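Local coordinates for BIFUNCTIONAL PROTEIN Proline utilization A (PutA) (Corynebacterium freiburgense, PDB 5UX5), which catalyses the two-step oxidation of proline to glutamate, pairing an FAD-dependent proline dehydrogenase with an NAD-dependent aldehyde dehydrogenase in one chain, at residues A[619-624]-A[649-654]. Sequence-based numbering, arbitrary orientation.
Sequences PAPEVR and TDEADA. With NAD (nicotinamide-adenine-dinucleotide), chain F.
The adenosine half of NAD sits in the Rossmann-type dinucleotide fold of the aldehyde dehydrogenase part of the enzyme, and here two loops meet across its ribose. Residues 619-624 follow strand 614-618; residues 649-654 come after the neighbouring parallel strand 644-646 and lead into helix 653-659. Pro-621 and Glu-651 meet only loosely, CD of Pro-621 standing 4.0 Å from OE1 of Glu-651, with the two side chains crossing at about a right angle. Most of their joining is done by the cofactor. The ribose hydroxyl O2B gives a hydrogen bond to OE1 of Glu-651 (2.5 Å), and the Pro-621 ring lies beside the same oxygen, its CD 3.2 Å from O2B. A carboxylate suits this place because it accepts from a ribose hydroxyl and would probably disfavour the 2'-phosphate of NADP. The aliphatic part of Glu-651 lies over one face of the adenine, CG 3.6 Å from C5A; CG anti to the carbonyl carbon (chi1 -63°) and an extended chain carry it there and bring OE1 to the ribose. Compact Ala-620 leaves room for the sugar, its CA 3.4 Å from O3B, and Lys-618, ending the preceding strand, also hydrogen-bonds the NAD through NZ. The rigid apolar ring of Pro-621 fits between ribose and arginine: on its side turned from the ribose, CB lies 3.5 Å above the Arg-624 guanidinium plane, offset toward the rim. Long, flat-ended Arg-624 reaches across to the other loop, NH2 loosely approaching Thr-649 O (4.0 Å, no hydrogen bond) near the guanidinium plane, and makes a cation-pi contact with Trp-493. Asp-650 braces its own turn, OD1 taking a weak bond from Ala-652 N and another from Gly-655 N. Thr-649 OG1 donates in the carbonyl plane to a lone pair of Asp-650 O at 3.1 Å.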
loop_
_atom_site.group_PDB
_atom_site.type_symbol
_atom_site.label_atom_id
_atom_site.label_comp_id
_atom_site.label_asym_id
_atom_site.label_seq_id
_atom_site.Cartn_x
_atom_site.Cartn_y
_atom_site.Cartn_z
ATOM N N PRO A 619 -3.418 -23.260 14.576
ATOM C CA PRO A 619 -2.799 -21.929 14.570
ATOM C C PRO A 619 -1.592 -21.810 15.498
ATOM O O PRO A 619 -1.419 -22.553 16.477
ATOM C CB PRO A 619 -3.927 -21.025 15.057
ATOM C CG PRO A 619 -4.863 -21.917 15.812
ATOM C CD PRO A 619 -4.511 -23.352 15.550
ATOM N N ALA A 620 -0.752 -20.829 15.180
ATOM C CA ALA A 620 0.440 -20.612 15.992
ATOM C C ALA A 620 0.043 -20.292 17.432
ATOM O O ALA A 620 -0.905 -19.534 17.663
ATOM C CB ALA A 620 1.297 -19.487 15.412
ATOM N N PRO A 621 0.741 -20.840 18.419
ATOM C CA PRO A 621 0.269 -20.710 19.809
ATOM C C PRO A 621 0.189 -19.276 20.326
ATOM O O PRO A 621 -0.604 -19.015 21.233
ATOM C CB PRO A 621 1.278 -21.554 20.596
ATOM C CG PRO A 621 2.467 -21.618 19.753
ATOM C CD PRO A 621 1.993 -21.598 18.327
ATOM N N GLU A 622 0.935 -18.328 19.759
ATOM C CA GLU A 622 0.834 -16.940 20.203
ATOM C C GLU A 622 -0.504 -16.303 19.843
ATOM O O GLU A 622 -0.845 -15.263 20.412
ATOM C CB GLU A 622 1.951 -16.084 19.583
ATOM C CG GLU A 622 3.391 -16.379 20.018
ATOM C CD GLU A 622 3.995 -17.604 19.325
ATOM O OE1 GLU A 622 3.334 -18.185 18.449
ATOM O OE2 GLU A 622 5.150 -17.964 19.629
ATOM N N VAL A 623 -1.259 -16.864 18.893
ATOM C CA VAL A 623 -2.419 -16.134 18.384
ATOM C C VAL A 623 -3.660 -17.013 18.356
ATOM O O VAL A 623 -4.466 -16.943 17.426
ATOM C CB VAL A 623 -2.138 -15.525 16.998
ATOM C CG1 VAL A 623 -1.237 -14.312 17.136
ATOM C CG2 VAL A 623 -1.491 -16.516 16.106
ATOM N N ARG A 624 -3.871 -17.780 19.423
ATOM C CA ARG A 624 -4.971 -18.734 19.436
ATOM C C ARG A 624 -6.315 -18.033 19.504
ATOM O O ARG A 624 -7.316 -18.578 19.034
ATOM C CB ARG A 624 -4.815 -19.699 20.605
ATOM C CG ARG A 624 -3.691 -20.672 20.439
ATOM C CD ARG A 624 -3.655 -21.631 21.585
ATOM N NE ARG A 624 -2.702 -22.715 21.340
ATOM C CZ ARG A 624 -1.692 -23.046 22.149
ATOM N NH1 ARG A 624 -1.489 -22.386 23.294
ATOM N NH2 ARG A 624 -0.891 -24.054 21.820
ATOM N N THR A 649 -3.417 -28.161 18.965
ATOM C CA THR A 649 -2.482 -29.173 19.430
ATOM C C THR A 649 -1.241 -28.501 19.994
ATOM O O THR A 649 -0.867 -27.386 19.602
ATOM C CB THR A 649 -2.058 -30.135 18.302
ATOM O OG1 THR A 649 -1.154 -29.471 17.402
ATOM C CG2 THR A 649 -3.254 -30.643 17.516
ATOM N N ASP A 650 -0.601 -29.197 20.926
ATOM C CA ASP A 650 0.706 -28.789 21.389
ATOM C C ASP A 650 1.723 -29.029 20.275
ATOM O O ASP A 650 1.382 -29.382 19.153
ATOM C CB ASP A 650 1.100 -29.537 22.662
ATOM C CG ASP A 650 1.063 -31.036 22.490
ATOM O OD1 ASP A 650 1.166 -31.504 21.330
ATOM O OD2 ASP A 650 0.947 -31.759 23.508
ATOM N N GLU A 651 2.984 -28.794 20.596
ATOM C CA GLU A 651 4.115 -29.118 19.749
ATOM C C GLU A 651 4.890 -30.300 20.317
ATOM O O GLU A 651 6.111 -30.386 20.159
ATOM C CB GLU A 651 4.999 -27.885 19.597
ATOM C CG GLU A 651 4.271 -26.746 18.902
ATOM C CD GLU A 651 5.166 -25.550 18.612
ATOM O OE1 GLU A 651 4.654 -24.536 18.069
ATOM O OE2 GLU A 651 6.389 -25.633 18.884
ATOM N N ALA A 652 4.198 -31.171 21.036
ATOM C CA ALA A 652 4.749 -32.440 21.505
ATOM C C ALA A 652 4.023 -33.574 20.793
ATOM O O ALA A 652 3.774 -33.433 19.586
ATOM C CB ALA A 652 4.686 -32.493 23.019
ATOM N N ASP A 653 3.620 -34.658 21.471
ATOM C CA ASP A 653 3.123 -35.851 20.770
ATOM C C ASP A 653 1.902 -35.556 19.897
ATOM O O ASP A 653 1.819 -36.034 18.760
ATOM C CB ASP A 653 2.825 -36.951 21.781
ATOM C CG ASP A 653 4.088 -37.605 22.312
ATOM O OD1 ASP A 653 5.148 -37.291 21.743
ATOM O OD2 ASP A 653 4.032 -38.390 23.300
ATOM N N ALA A 654 0.928 -34.802 20.418
ATOM C CA ALA A 654 -0.303 -34.567 19.660
ATOM C C ALA A 654 -0.056 -33.728 18.406
ATOM O O ALA A 654 -0.618 -34.013 17.340
ATOM C CB ALA A 654 -1.336 -33.884 20.549
HETATM P PA NAD F . 7.312 -22.226 13.356
HETATM O O1A NAD F . 7.977 -22.435 11.951
HETATM O O2A NAD F . 8.172 -22.925 14.461
HETATM O O5B NAD F . 5.891 -22.897 13.383
HETATM C C5B NAD F . 4.790 -22.410 12.655
HETATM C C4B NAD F . 3.572 -23.303 12.886
HETATM O O4B NAD F . 3.884 -24.699 12.940
HETATM C C3B NAD F . 2.844 -22.931 14.141
HETATM O O3B NAD F . 1.488 -23.181 14.039
HETATM C C2B NAD F . 3.540 -23.846 15.066
HETATM O O2B NAD F . 2.964 -23.953 16.320
HETATM C C1B NAD F . 3.574 -25.105 14.261
HETATM N N9A NAD F . 4.535 -26.073 14.777
HETATM C C8A NAD F . 5.905 -25.917 14.875
HETATM N N7A NAD F . 6.454 -27.029 15.407
HETATM C C5A NAD F . 5.450 -27.971 15.681
HETATM C C6A NAD F . 5.421 -29.261 16.202
HETATM N N6A NAD F . 6.613 -29.945 16.637
HETATM N N1A NAD F . 4.244 -29.899 16.318
HETATM C C2A NAD F . 3.076 -29.318 15.942
HETATM N N3A NAD F . 3.065 -28.060 15.421
HETATM C C4A NAD F . 4.218 -27.373 15.280
HETATM O O3 NAD F . 7.152 -20.644 13.533
HETATM P PN NAD F . 7.324 -19.746 14.857
HETATM O O1N NAD F . 7.849 -20.489 16.068
HETATM O O2N NAD F . 5.953 -19.313 15.287
HETATM O O5D NAD F . 8.288 -18.531 14.427
HETATM C C5D NAD F . 9.588 -18.861 13.959
HETATM C C4D NAD F . 10.200 -17.943 12.897
HETATM O O4D NAD F . 9.514 -17.882 11.669
HETATM C C3D NAD F . 10.375 -16.505 13.241
HETATM O O3D NAD F . 11.263 -16.257 14.269
HETATM C C2D NAD F . 10.948 -16.067 11.952
HETATM O O2D NAD F . 12.329 -16.113 12.022
HETATM C C1D NAD F . 10.342 -17.007 10.934
#